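PDB 6NXC: L-asparaginase 1 from Escherichia coli, which catalyses the hydrolysis of L-asparagine to L-aspartate and ammonium, working as a homotetramer with a second, allosteric L-asparagine site. Local coordinates for residues 232-237 with 256-261; 284-289 with 340-345; 28-33 with 69-74; 107-112 with 132-137; 193-198 with 292-297. The protein carries 1 engineered substitution. One frame throughout, in Å; residues are numbered along the deposited sequence.

Two sheets and the loops beside them organise this example. Contacts 3 and 4 come first along the chain and share one mixed sheet, where strands 25-32 and 104-108 are neighbours; their centres lie about 10 Å apart. Contacts 1 and 2, centres about 13 Å apart, both reach the C-terminal parallel sheet, contact 2 by packing helix 339-346 on strand 286-291, the neighbour of strand 256-261. Contact 1 closes before contact 2 opens, while contact 5, joining loop 193-198 to loop 292-297, spans contact 1. Contacts 1 and 3 are about 33 Å apart, centre to centre. Contact 4 holds substrate-binding residues, whereas contacts 1 and 5 meet at the allosteric asparagine, about 14 Å from the Thr111 side chain.

Contact 1 (232-237 with 256-261); sequences IGVVTI and ALILRS. With ASN (asparagine), chain O.
Thr236 and Arg260 stand side by side and point the same way from one face of two parallel neighbouring strands, and this pairing turns an ordinary strand contact into part of a ligand site. The arginine leaves its backbone with CG anti to the carbonyl carbon (chi1 -57°) and then bends at chi3 (55°), which swings the guanidinium back beside the threonine. Arg260 NH1 donates to Thr236 OG1, which lies in the guanidinium plane, at 2.9 Å. The adjoining edge grips the bound asparagine: Arg260 NE reaches its carboxylate O at 2.7 Å, and NH2 reaches the same oxygen at 2.9 Å. Farther back on this face, Val234 CG1 touches Arg260 CD, 4.1 Å away, while Ile232 CG2 meets Ile258 CD1 at 4.2 Å; helix 322-333 covers Ile232 and Ile258. On the other face Val235 CB rests against Leu259 CD2. Beneath the side chains runs a regular parallel ladder, in which Ile258 O receives Val235 N and Val235 O receives Arg260 N, each at 2.8 Å. Strand 232-236, helix 243-250 and strand 256-261 form a beta-alpha-beta unit. Threonine and ligand together fix the rotation of the buried guanidinium; with Arg260 of the second subunit also close by, the ligand carboxylate probably helps offset two neighbouring positive charges at the subunit interface.

Contact 2 (284-289 with 340-345); sequences GIVVVN and ETIRKA
Ile342 is the first residue of helix segment 340-345 to reach strand 286-291. Its CG1 lies beside the backbone N (chi1 -64°), which sets CG2 anti to that N and toward Val286; Ile342 CG2 meets Val286 CG2 at 3.9 Å, and the two side chains cross at about a right angle. Leu332 and Leu329 of helix 322-333 extend this apolar patch, the former against Ile342 and the latter against Val286. Arg343 follows and does the polar work. Its chain is extended from CG to NE, Arg343 CG passing Val286 CG2 at 4.3 Å before the guanidinium reaches the backbone of Gly284 and Ile285, edge toward Ile285 O. The target is a helix exit: Gly284, with positive phi, is the C-prime residue of a Schellman motif that closes helix 271-282 just ahead of the strand. Arg343 NH2 donates to Ile285 O at 2.8 Å; the oxygen lies in the guanidinium plane, yet the donor sits well above the carbonyl plane, 54° out of it. NH2 also bonds Ser281 O near the end of that helix. A water accepts from Val287 N at 2.9 Å and, weakly, from Arg343 NE.

Contact 3 (28-33 with 69-74); sequences VAYTGG and FTIHEY
Val28 and Tyr30 supply both the donors and the acceptors that join this strand to residues 70-74 in parallel register. Val28 N gives to Thr70 O and Val28 O takes His72 N, both at 2.8 Å; Tyr30 N then gives to His72 O at 2.8 Å and Tyr30 O takes Tyr74 N at 3.0 Å. The polar side-chain ends find partners elsewhere: Thr31 OG1 bonds Leu108 O, Glu73 OE1 bonds Gln52, and His72 ND1 and Tyr74 OH both bond Asp94 OD2. Thr31 OG1 sits between the backbone N and the carbonyl carbon (chi1 70°), which puts Thr31 CG2 over one face of the Tyr74 ring, a CH-pi contact 3.9 Å from the centroid. Replacing Tyr74 with an alanine would probably cost Asp94 one hydrogen-bond partner and open a gap beside Thr31 CG2. Glu73 CG lies alongside the other tyrosine ring, 3.6 Å from Tyr30 CD2. Helix 50-56 covers Tyr30 and Ile71, helix 85-98 packs on Ala29, Thr31 and Tyr74, and strand 104-108 flanks strand 25-32 away from outermost strand 68-78.

Contact 4 (107-112 with 132-137); sequences ILHGTD and VIVTGS. With EDO (1,2-ethanediol), chain R.
The imidazole of His109 stands oblique to Val134 CG1, the methyl that His109 CB touches at 4.0 Å, and its edge nitrogens are both engaged. With His109 CG anti to the backbone N (chi1 -164°), the ring is placed beside Gly110 O: His109 ND1 donates to it at 2.7 Å, in the ring plane and onto a carbonyl lone pair, while NE2 bonds Thr117, and together these fix the turn of the ring. Earlier along the two strands Ile107 N gives to Ile133 O at 2.7 Å and Thr135 N to Ile107 O at 3.0 Å. His109 N reaches Thr135 O only weakly, as the pairing ends. There Gly136 comes so near His109 O that a CB would clash with it. A water joins Ser137 N to His109 O, and Thr111 CG2 lies 3.4 Å from Ser137 O. Thr111 and Asp112 bind substrate asparagine; here their backbone N atoms hold a citrate and Asp112 OD1 an ethanediol, both probably from the crystallisation liquor. Leu108 CD2 and Thr135 CG2 touch at 3.8 Å on the face where helix 148-161 packs, helix 114-124 covers His109 and Val134, and strand 25-32 lies along the other edge of strand 104-108.

Contact 5 (193-198 with 292-297); sequences ASPNLP and QCMSGK. With ASN (asparagine), chain O; EDO (1,2-ethanediol), chain Q.
Pro195 presses its ring against the backbone of Met294, with Pro195 CB and CG each 3.2 Å from Met294 O, and Asn196 completes the tight part of this contact. Asn196 OD1 accepts Gly296 N at 3.0 Å, on a lone pair in the carboxamide plane, with the N-H nearly straight on it (163°). Asn196 OD1 also lies 3.5 Å from Ser295 CB. Asn196 CG sits anti to the carbonyl carbon (chi1 -70°), which brings the amide across to the other loop. The type I turn from Ser194 to Leu197 that offers these two residues is braced by Ser194 OG, a donor to Leu197 O. Toward the methionine side chain the fit is looser, Pro195 CG to Met294 SD being 4.2 Å. An ethanediol, probably from the crystallisation liquor, lies by Asn196 ND2, its O1 accepting at 2.7 Å and donating to Gly296 O. With a leucine in place of Asn196, Gly296 N would probably be left without this acceptor and the two loops less firmly joined. Ser295 OG turns to His185 of the second subunit. Next to the contact Cys293 O accepts from N of the bound asparagine at 2.8 Å. Met294 CE lies 3.9 Å from CB of that ligand. Loop 292-297 lines the allosteric asparagine pocket, and loop 193-198 backs it, with Pro195 near Ala182, an engineered substitution.

Contact 1 (232-237 with 256-261)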
# COMPACT_ATOMS: atom_id res chain seq x y z
N ILE B 232 -28.64 -11.76 -18.38
CA ILE B 232 -27.88 -10.47 -18.28
C ILE B 232 -26.56 -10.64 -19.00
O ILE B 232 -25.88 -11.65 -18.72
CB ILE B 232 -27.60 -10.13 -16.79
CG1 ILE B 232 -28.92 -10.09 -16.02
CG2 ILE B 232 -26.77 -8.83 -16.65
CD1 ILE B 232 -28.84 -9.96 -14.52
N GLY B 233 -26.25 -9.74 -19.90
CA GLY B 233 -24.99 -9.74 -20.65
C GLY B 233 -23.97 -8.77 -20.05
O GLY B 233 -24.38 -7.73 -19.45
N VAL B 234 -22.72 -9.20 -20.05
CA VAL B 234 -21.64 -8.40 -19.45
C VAL B 234 -20.68 -8.06 -20.61
O VAL B 234 -19.95 -8.94 -21.06
CB VAL B 234 -20.93 -9.17 -18.31
CG1 VAL B 234 -19.78 -8.34 -17.79
CG2 VAL B 234 -21.86 -9.49 -17.12
N VAL B 235 -20.74 -6.81 -21.07
CA VAL B 235 -19.93 -6.30 -22.19
C VAL B 235 -18.72 -5.51 -21.71
O VAL B 235 -18.89 -4.65 -20.95
CB VAL B 235 -20.82 -5.40 -23.02
CG1 VAL B 235 -20.07 -4.89 -24.22
CG2 VAL B 235 -22.10 -6.10 -23.42
N THR B 236 -17.55 -5.94 -22.08
CA THR B 236 -16.31 -5.25 -21.84
C THR B 236 -16.13 -4.32 -23.02
O THR B 236 -16.09 -4.79 -24.17
CB THR B 236 -15.16 -6.22 -21.67
OG1 THR B 236 -15.49 -6.94 -20.47
CG2 THR B 236 -13.87 -5.41 -21.49
N ILE B 237 -15.90 -3.06 -22.75
CA ILE B 237 -15.57 -2.12 -23.84
C ILE B 237 -14.08 -2.14 -24.07
O ILE B 237 -13.29 -2.15 -23.11
CB ILE B 237 -15.99 -0.69 -23.45
CG1 ILE B 237 -17.47 -0.60 -23.06
CG2 ILE B 237 -15.60 0.26 -24.54
CD1 ILE B 237 -18.44 -1.03 -24.14
N ALA B 256 -31.01 -7.24 -19.33
CA ALA B 256 -30.12 -6.19 -18.82
C ALA B 256 -28.75 -6.41 -19.43
O ALA B 256 -28.44 -7.50 -19.85
CB ALA B 256 -30.12 -6.21 -17.32
N LEU B 257 -28.06 -5.33 -19.60
CA LEU B 257 -26.68 -5.33 -20.07
C LEU B 257 -25.87 -4.51 -19.07
O LEU B 257 -26.23 -3.35 -18.78
CB LEU B 257 -26.91 -4.61 -21.40
CG LEU B 257 -26.20 -5.18 -22.58
CD1 LEU B 257 -26.88 -4.63 -23.82
CD2 LEU B 257 -24.76 -4.70 -22.40
N ILE B 258 -24.67 -5.00 -18.71
CA ILE B 258 -23.65 -4.29 -17.91
C ILE B 258 -22.54 -3.97 -18.88
O ILE B 258 -22.12 -4.88 -19.61
CB ILE B 258 -23.16 -5.17 -16.76
CG1 ILE B 258 -24.28 -5.49 -15.78
CG2 ILE B 258 -22.02 -4.49 -16.08
CD1 ILE B 258 -23.86 -6.44 -14.70
N LEU B 259 -22.22 -2.67 -19.00
CA LEU B 259 -21.11 -2.19 -19.81
C LEU B 259 -19.94 -1.93 -18.84
O LEU B 259 -20.06 -1.11 -17.93
CB LEU B 259 -21.42 -0.85 -20.48
CG LEU B 259 -22.66 -0.80 -21.33
CD1 LEU B 259 -22.82 0.58 -21.92
CD2 LEU B 259 -22.70 -1.86 -22.39
N ARG B 260 -18.87 -2.63 -19.05
CA ARG B 260 -17.57 -2.31 -18.37
C ARG B 260 -16.85 -1.30 -19.18
O ARG B 260 -16.08 -1.68 -20.03
CB ARG B 260 -16.77 -3.57 -18.13
CG ARG B 260 -17.44 -4.67 -17.33
CD ARG B 260 -16.61 -5.91 -17.02
NE ARG B 260 -15.38 -5.58 -16.36
CZ ARG B 260 -14.16 -5.58 -16.92
NH1 ARG B 260 -13.96 -6.00 -18.17
NH2 ARG B 260 -13.14 -5.20 -16.16
N SER B 261 -17.10 -0.03 -18.94
CA SER B 261 -16.54 1.05 -19.80
C SER B 261 -15.21 1.54 -19.27
O SER B 261 -14.78 1.18 -18.15
CB SER B 261 -17.48 2.25 -19.79
OG SER B 261 -18.70 1.86 -20.30
N ASN O . -14.63 -2.86 -11.92
CA ASN O . -13.72 -4.09 -11.98
C ASN O . -14.26 -5.04 -13.06
O ASN O . -14.91 -4.44 -14.01
CB ASN O . -13.65 -4.76 -10.59
CG ASN O . -14.96 -5.38 -10.13
OD1 ASN O . -16.02 -4.94 -10.54
ND2 ASN O . -14.91 -6.47 -9.40
OXT ASN O . -14.06 -6.35 -12.97

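Contact 2 (284-289 with 340-345)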
# COMPACT_ATOMS: atom_id res chain seq x y z
N GLY B 284 -36.83 -2.08 -23.48
CA GLY B 284 -37.09 -2.35 -22.06
C GLY B 284 -35.88 -2.98 -21.37
O GLY B 284 -35.98 -3.32 -20.16
N ILE B 285 -34.77 -3.08 -22.11
CA ILE B 285 -33.54 -3.64 -21.52
C ILE B 285 -32.90 -2.60 -20.58
O ILE B 285 -32.83 -1.38 -20.93
CB ILE B 285 -32.63 -4.08 -22.66
CG1 ILE B 285 -33.20 -5.25 -23.46
CG2 ILE B 285 -31.25 -4.37 -22.10
CD1 ILE B 285 -32.51 -5.47 -24.72
N VAL B 286 -32.50 -3.00 -19.35
CA VAL B 286 -31.81 -2.11 -18.38
C VAL B 286 -30.33 -2.12 -18.74
O VAL B 286 -29.68 -3.17 -18.63
CB VAL B 286 -32.05 -2.56 -16.94
CG1 VAL B 286 -31.20 -1.71 -16.00
CG2 VAL B 286 -33.56 -2.52 -16.62
N VAL B 287 -29.81 -1.00 -19.21
CA VAL B 287 -28.37 -0.90 -19.55
C VAL B 287 -27.67 -0.06 -18.47
O VAL B 287 -28.03 1.12 -18.28
CB VAL B 287 -28.15 -0.33 -20.96
CG1 VAL B 287 -26.72 -0.30 -21.34
CG2 VAL B 287 -28.95 -1.11 -21.93
N VAL B 288 -26.71 -0.67 -17.77
CA VAL B 288 -25.96 -0.06 -16.64
C VAL B 288 -24.49 0.15 -17.05
O VAL B 288 -23.86 -0.80 -17.42
CB VAL B 288 -26.12 -0.89 -15.37
CG1 VAL B 288 -25.53 -0.16 -14.20
CG2 VAL B 288 -27.57 -1.13 -15.10
N ASN B 289 -24.00 1.36 -16.84
CA ASN B 289 -22.61 1.74 -17.15
C ASN B 289 -21.78 1.63 -15.85
O ASN B 289 -22.06 2.37 -14.93
CB ASN B 289 -22.57 3.18 -17.66
CG ASN B 289 -21.22 3.53 -18.29
OD1 ASN B 289 -20.50 2.63 -18.68
ND2 ASN B 289 -21.05 4.80 -18.58
N GLU B 340 -39.01 1.28 -15.39
CA GLU B 340 -38.62 2.64 -14.95
C GLU B 340 -38.16 2.58 -13.50
O GLU B 340 -37.09 3.21 -13.20
CB GLU B 340 -39.77 3.65 -15.07
CG GLU B 340 -39.52 4.96 -14.36
CD GLU B 340 -40.72 5.89 -14.31
OE1 GLU B 340 -41.52 5.84 -15.27
OE2 GLU B 340 -40.89 6.62 -13.29
N THR B 341 -38.82 1.76 -12.66
CA THR B 341 -38.48 1.68 -11.24
C THR B 341 -37.14 0.93 -11.08
O THR B 341 -36.40 1.32 -10.19
CB THR B 341 -39.54 0.97 -10.40
OG1 THR B 341 -40.77 1.68 -10.53
CG2 THR B 341 -39.15 0.89 -8.95
N ILE B 342 -36.93 -0.12 -11.86
CA ILE B 342 -35.59 -0.81 -11.83
C ILE B 342 -34.46 0.17 -12.20
O ILE B 342 -33.37 0.16 -11.51
CB ILE B 342 -35.61 -2.07 -12.70
CG1 ILE B 342 -36.62 -3.04 -12.08
CG2 ILE B 342 -34.24 -2.66 -12.75
CD1 ILE B 342 -36.94 -4.21 -12.94
N ARG B 343 -34.66 0.99 -13.23
CA ARG B 343 -33.62 1.90 -13.71
C ARG B 343 -33.31 2.85 -12.58
O ARG B 343 -32.14 3.22 -12.40
CB ARG B 343 -34.00 2.63 -15.02
CG ARG B 343 -33.99 1.73 -16.26
CD ARG B 343 -34.58 2.40 -17.52
NE ARG B 343 -34.37 1.51 -18.66
CZ ARG B 343 -35.22 1.33 -19.67
NH1 ARG B 343 -36.32 2.06 -19.77
NH2 ARG B 343 -34.92 0.52 -20.67
N LYS B 344 -34.35 3.37 -11.92
CA LYS B 344 -34.12 4.38 -10.87
C LYS B 344 -33.36 3.72 -9.70
O LYS B 344 -32.51 4.35 -9.09
CB LYS B 344 -35.46 4.98 -10.42
CG LYS B 344 -35.48 5.59 -9.03
CD LYS B 344 -36.62 6.60 -8.81
CE LYS B 344 -36.20 7.80 -8.00
NZ LYS B 344 -37.37 8.59 -7.56
N ALA B 345 -33.76 2.52 -9.33
CA ALA B 345 -33.25 1.81 -8.14
C ALA B 345 -31.79 1.43 -8.40
O ALA B 345 -31.00 1.40 -7.40
CB ALA B 345 -34.04 0.53 -7.86
O HOH W 1 -31.40 1.43 -19.61

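Contact 3 (28-33 with 69-74)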
# COMPACT_ATOMS: atom_id res chain seq x y z
N VAL B 28 -22.83 -22.70 10.66
CA VAL B 28 -21.84 -22.64 9.55
C VAL B 28 -22.45 -23.45 8.38
O VAL B 28 -22.62 -24.65 8.53
CB VAL B 28 -20.53 -23.25 10.00
CG1 VAL B 28 -19.48 -23.16 8.85
CG2 VAL B 28 -19.96 -22.60 11.24
N ALA B 29 -22.67 -22.76 7.28
CA ALA B 29 -23.14 -23.29 5.98
C ALA B 29 -21.89 -23.66 5.21
O ALA B 29 -21.23 -22.79 4.65
CB ALA B 29 -24.05 -22.29 5.32
N TYR B 30 -21.54 -24.95 5.23
CA TYR B 30 -20.40 -25.46 4.46
C TYR B 30 -20.89 -25.71 3.00
O TYR B 30 -21.35 -26.77 2.72
CB TYR B 30 -19.83 -26.65 5.21
CG TYR B 30 -18.65 -27.28 4.50
CD1 TYR B 30 -17.88 -26.58 3.63
CD2 TYR B 30 -18.42 -28.63 4.67
CE1 TYR B 30 -16.81 -27.18 2.98
CE2 TYR B 30 -17.36 -29.25 4.04
CZ TYR B 30 -16.53 -28.52 3.23
OH TYR B 30 -15.52 -29.16 2.56
N THR B 31 -20.75 -24.74 2.09
CA THR B 31 -21.29 -24.83 0.72
C THR B 31 -20.34 -25.64 -0.17
O THR B 31 -20.81 -26.12 -1.20
CB THR B 31 -21.68 -23.46 0.15
OG1 THR B 31 -20.48 -22.72 -0.08
CG2 THR B 31 -22.65 -22.77 1.04
N GLY B 32 -19.07 -25.69 0.16
CA GLY B 32 -17.93 -26.30 -0.58
C GLY B 32 -16.81 -25.28 -0.65
O GLY B 32 -16.70 -24.47 0.29
N GLY B 33 -15.97 -25.35 -1.70
CA GLY B 33 -14.80 -24.47 -1.78
C GLY B 33 -13.50 -25.22 -1.44
O GLY B 33 -13.53 -26.35 -0.99
N PHE B 69 -20.52 -23.88 17.64
CA PHE B 69 -20.93 -23.81 16.22
C PHE B 69 -21.47 -25.16 15.76
O PHE B 69 -21.07 -26.22 16.26
CB PHE B 69 -19.80 -23.24 15.37
CG PHE B 69 -18.53 -24.02 15.37
CD1 PHE B 69 -17.55 -23.86 16.37
CD2 PHE B 69 -18.31 -24.96 14.38
CE1 PHE B 69 -16.39 -24.64 16.34
CE2 PHE B 69 -17.15 -25.73 14.38
CZ PHE B 69 -16.21 -25.59 15.38
N THR B 70 -22.26 -25.09 14.72
CA THR B 70 -22.95 -26.24 14.10
C THR B 70 -22.65 -26.16 12.60
O THR B 70 -22.90 -25.08 12.05
CB THR B 70 -24.46 -26.14 14.35
OG1 THR B 70 -24.61 -26.23 15.75
CG2 THR B 70 -25.18 -27.33 13.74
N ILE B 71 -22.06 -27.20 12.01
CA ILE B 71 -21.80 -27.27 10.53
C ILE B 71 -22.94 -27.99 9.82
O ILE B 71 -23.22 -29.18 10.14
CB ILE B 71 -20.43 -27.93 10.24
CG1 ILE B 71 -19.34 -27.16 10.96
CG2 ILE B 71 -20.15 -28.09 8.71
CD1 ILE B 71 -18.07 -27.92 11.02
N HIS B 72 -23.46 -27.34 8.77
CA HIS B 72 -24.38 -27.90 7.77
C HIS B 72 -23.54 -28.11 6.52
O HIS B 72 -23.20 -27.14 5.91
CB HIS B 72 -25.59 -27.01 7.58
CG HIS B 72 -26.42 -27.50 6.42
ND1 HIS B 72 -27.12 -26.63 5.53
CD2 HIS B 72 -26.60 -28.76 5.96
CE1 HIS B 72 -27.69 -27.37 4.59
NE2 HIS B 72 -27.33 -28.68 4.81
N GLU B 73 -23.18 -29.36 6.21
CA GLU B 73 -22.43 -29.67 4.97
C GLU B 73 -23.41 -29.86 3.81
O GLU B 73 -24.33 -30.66 3.90
CB GLU B 73 -21.56 -30.92 5.18
CG GLU B 73 -20.72 -31.28 3.96
CD GLU B 73 -20.15 -32.71 4.07
OE1 GLU B 73 -19.54 -32.96 5.11
OE2 GLU B 73 -20.34 -33.56 3.11
N TYR B 74 -23.23 -29.14 2.70
CA TYR B 74 -24.18 -29.14 1.56
C TYR B 74 -23.92 -30.45 0.81
O TYR B 74 -22.72 -30.90 0.87
CB TYR B 74 -23.94 -27.89 0.73
CG TYR B 74 -24.70 -26.67 1.21
CD1 TYR B 74 -24.79 -26.36 2.57
CD2 TYR B 74 -25.21 -25.76 0.31
CE1 TYR B 74 -25.43 -25.20 3.03
CE2 TYR B 74 -25.81 -24.57 0.74
CZ TYR B 74 -25.97 -24.32 2.09
OH TYR B 74 -26.59 -23.19 2.52

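Contact 4 (107-112 with 132-137)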
# COMPACT_ATOMS: atom_id res chain seq x y z
N ILE B 107 -20.79 -18.45 6.21
CA ILE B 107 -20.98 -19.14 4.95
C ILE B 107 -19.55 -19.52 4.51
O ILE B 107 -18.82 -18.61 4.09
CB ILE B 107 -21.76 -18.31 3.92
CG1 ILE B 107 -23.09 -17.67 4.39
CG2 ILE B 107 -22.05 -19.09 2.69
CD1 ILE B 107 -24.01 -18.61 5.12
N LEU B 108 -19.22 -20.81 4.52
CA LEU B 108 -17.91 -21.27 4.04
C LEU B 108 -18.09 -21.53 2.55
O LEU B 108 -19.10 -22.26 2.19
CB LEU B 108 -17.53 -22.59 4.70
CG LEU B 108 -16.76 -22.49 5.99
CD1 LEU B 108 -16.35 -23.90 6.48
CD2 LEU B 108 -15.52 -21.61 5.82
N HIS B 109 -17.19 -21.07 1.68
CA HIS B 109 -17.50 -20.89 0.24
C HIS B 109 -16.17 -20.90 -0.50
O HIS B 109 -15.16 -20.49 0.09
CB HIS B 109 -18.21 -19.53 0.06
CG HIS B 109 -18.94 -19.30 -1.21
ND1 HIS B 109 -18.22 -19.09 -2.39
CD2 HIS B 109 -20.28 -19.19 -1.52
CE1 HIS B 109 -19.10 -18.87 -3.39
NE2 HIS B 109 -20.37 -18.85 -2.86
N GLY B 110 -16.18 -21.33 -1.73
CA GLY B 110 -14.99 -21.23 -2.60
C GLY B 110 -14.65 -19.79 -2.85
O GLY B 110 -15.58 -18.91 -2.86
N THR B 111 -13.38 -19.48 -3.00
CA THR B 111 -13.00 -18.05 -3.19
C THR B 111 -13.45 -17.52 -4.57
O THR B 111 -13.74 -16.30 -4.69
CB THR B 111 -11.48 -17.85 -2.98
OG1 THR B 111 -10.84 -18.70 -3.95
CG2 THR B 111 -11.14 -18.14 -1.53
N ASP B 112 -13.57 -18.35 -5.60
CA ASP B 112 -13.69 -17.81 -6.98
C ASP B 112 -14.93 -16.92 -7.12
O ASP B 112 -14.85 -15.89 -7.83
CB ASP B 112 -13.68 -18.93 -8.02
CG ASP B 112 -12.29 -19.42 -8.41
OD1 ASP B 112 -11.31 -18.87 -7.96
OD2 ASP B 112 -12.27 -20.40 -9.13
N VAL B 132 -23.96 -12.20 9.06
CA VAL B 132 -23.77 -13.23 8.03
C VAL B 132 -22.43 -12.91 7.44
O VAL B 132 -22.27 -11.79 6.91
CB VAL B 132 -24.87 -13.19 6.97
CG1 VAL B 132 -24.56 -14.17 5.91
CG2 VAL B 132 -26.29 -13.41 7.50
N ILE B 133 -21.51 -13.82 7.59
CA ILE B 133 -20.10 -13.63 7.18
C ILE B 133 -19.70 -14.73 6.22
O ILE B 133 -19.71 -15.95 6.59
CB ILE B 133 -19.18 -13.64 8.41
CG1 ILE B 133 -19.65 -12.71 9.53
CG2 ILE B 133 -17.77 -13.39 7.93
CD1 ILE B 133 -18.63 -12.52 10.66
N VAL B 134 -19.29 -14.34 5.01
CA VAL B 134 -18.79 -15.31 4.04
C VAL B 134 -17.27 -15.35 4.21
O VAL B 134 -16.66 -14.29 4.26
CB VAL B 134 -19.24 -14.92 2.62
CG1 VAL B 134 -18.91 -15.96 1.60
CG2 VAL B 134 -20.75 -14.57 2.55
N THR B 135 -16.71 -16.54 4.17
CA THR B 135 -15.24 -16.78 4.24
C THR B 135 -14.87 -18.09 3.56
O THR B 135 -15.73 -18.87 3.14
CB THR B 135 -14.74 -16.66 5.70
OG1 THR B 135 -13.34 -16.37 5.64
CG2 THR B 135 -14.95 -17.89 6.57
N GLY B 136 -13.57 -18.33 3.47
CA GLY B 136 -13.01 -19.52 2.86
C GLY B 136 -11.51 -19.42 2.87
O GLY B 136 -10.97 -18.89 3.87
N SER B 137 -10.86 -20.13 1.96
CA SER B 137 -9.41 -20.11 1.98
C SER B 137 -8.86 -20.36 0.61
O SER B 137 -9.53 -20.90 -0.30
CB SER B 137 -8.88 -21.16 2.93
OG SER B 137 -9.31 -22.41 2.52
C1 EDO R . -7.18 -19.32 -6.60
O1 EDO R . -7.48 -17.96 -6.81
C2 EDO R . -8.19 -20.33 -7.10
O2 EDO R . -8.86 -20.05 -8.39
O HOH W 2 -12.64 -21.71 0.24
O HOH W 3 -8.88 -20.54 -3.43

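Contact 5 (193-198 with 292-297)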
# COMPACT_ATOMS: atom_id res chain seq x y z
N ALA B 193 -10.42 -7.53 -2.09
CA ALA B 193 -10.38 -6.13 -1.71
C ALA B 193 -11.79 -5.54 -1.75
O ALA B 193 -12.72 -6.16 -2.34
CB ALA B 193 -9.46 -5.47 -2.67
N SER B 194 -11.86 -4.34 -1.23
CA SER B 194 -13.06 -3.48 -1.19
C SER B 194 -12.61 -2.15 -1.78
O SER B 194 -12.21 -1.26 -1.09
CB SER B 194 -13.46 -3.38 0.23
OG SER B 194 -14.53 -2.54 0.28
N PRO B 195 -12.52 -2.01 -3.10
CA PRO B 195 -11.74 -0.95 -3.68
C PRO B 195 -12.33 0.44 -3.46
O PRO B 195 -11.55 1.40 -3.46
CB PRO B 195 -11.62 -1.28 -5.19
CG PRO B 195 -12.40 -2.50 -5.43
CD PRO B 195 -12.96 -2.99 -4.11
N ASN B 196 -13.62 0.57 -3.22
CA ASN B 196 -14.26 1.88 -3.07
C ASN B 196 -14.82 2.06 -1.66
O ASN B 196 -15.47 3.03 -1.41
CB ASN B 196 -15.38 2.02 -4.08
CG ASN B 196 -14.84 2.15 -5.47
OD1 ASN B 196 -13.92 2.93 -5.75
ND2 ASN B 196 -15.36 1.33 -6.31
N LEU B 197 -14.54 1.17 -0.72
CA LEU B 197 -14.91 1.44 0.70
C LEU B 197 -13.84 0.85 1.61
O LEU B 197 -13.41 -0.25 1.40
CB LEU B 197 -16.26 0.72 0.94
CG LEU B 197 -16.95 1.04 2.25
CD1 LEU B 197 -17.51 2.43 2.19
CD2 LEU B 197 -17.99 -0.02 2.70
N PRO B 198 -13.50 1.48 2.75
CA PRO B 198 -12.59 0.84 3.67
C PRO B 198 -13.27 -0.36 4.37
O PRO B 198 -14.46 -0.57 4.28
CB PRO B 198 -12.31 1.92 4.73
CG PRO B 198 -12.64 3.24 3.95
CD PRO B 198 -13.91 2.86 3.15
N GLN B 292 -14.65 -0.34 -15.81
CA GLN B 292 -13.73 -1.51 -15.92
C GLN B 292 -12.54 -1.43 -14.94
O GLN B 292 -11.94 -2.45 -14.61
CB GLN B 292 -13.39 -1.82 -17.41
CG GLN B 292 -12.29 -0.93 -18.00
CD GLN B 292 -12.06 -1.22 -19.47
OE1 GLN B 292 -10.91 -1.12 -19.92
NE2 GLN B 292 -13.11 -1.45 -20.28
N CYS B 293 -12.22 -0.27 -14.44
CA CYS B 293 -11.13 -0.01 -13.49
C CYS B 293 -11.43 -0.72 -12.17
O CYS B 293 -12.59 -0.95 -11.86
CB CYS B 293 -10.97 1.46 -13.25
SG CYS B 293 -10.62 2.36 -14.80
N MET B 294 -10.42 -1.03 -11.36
CA MET B 294 -10.57 -1.69 -10.05
C MET B 294 -11.32 -0.73 -9.13
O MET B 294 -12.19 -1.12 -8.34
CB MET B 294 -9.20 -2.01 -9.47
CG MET B 294 -9.22 -2.86 -8.30
SD MET B 294 -10.16 -4.42 -8.44
CE MET B 294 -9.78 -5.02 -10.07
N SER B 295 -10.95 0.54 -9.17
CA SER B 295 -11.68 1.55 -8.38
C SER B 295 -12.05 2.81 -9.16
O SER B 295 -11.50 3.04 -10.26
CB SER B 295 -10.87 2.02 -7.21
OG SER B 295 -9.75 2.87 -7.60
N GLY B 296 -13.01 3.54 -8.59
CA GLY B 296 -13.51 4.83 -9.11
C GLY B 296 -15.01 4.79 -9.36
O GLY B 296 -15.73 3.78 -9.12
N LYS B 297 -15.52 5.91 -9.83
CA LYS B 297 -16.95 6.18 -9.85
C LYS B 297 -17.33 6.63 -11.25
O LYS B 297 -16.76 7.63 -11.72
CB LYS B 297 -17.29 7.18 -8.77
CG LYS B 297 -18.75 7.53 -8.69
CD LYS B 297 -19.07 8.35 -7.54
CE LYS B 297 -20.55 8.55 -7.35
NZ LYS B 297 -20.83 9.10 -5.98
N ASN O . -14.63 -2.86 -11.92
CA ASN O . -13.72 -4.09 -11.98
C ASN O . -14.26 -5.04 -13.06
O ASN O . -14.91 -4.44 -14.01
CB ASN O . -13.65 -4.76 -10.59
CG ASN O . -14.96 -5.38 -10.13
OD1 ASN O . -16.02 -4.94 -10.54
ND2 ASN O . -14.91 -6.47 -9.40
OXT ASN O . -14.06 -6.35 -12.97
C1 EDO Q . -15.81 0.13 -9.52
O1 EDO Q . -14.92 1.00 -8.95
C2 EDO Q . -15.70 -1.06 -8.77
O2 EDO Q . -14.58 -1.75 -8.96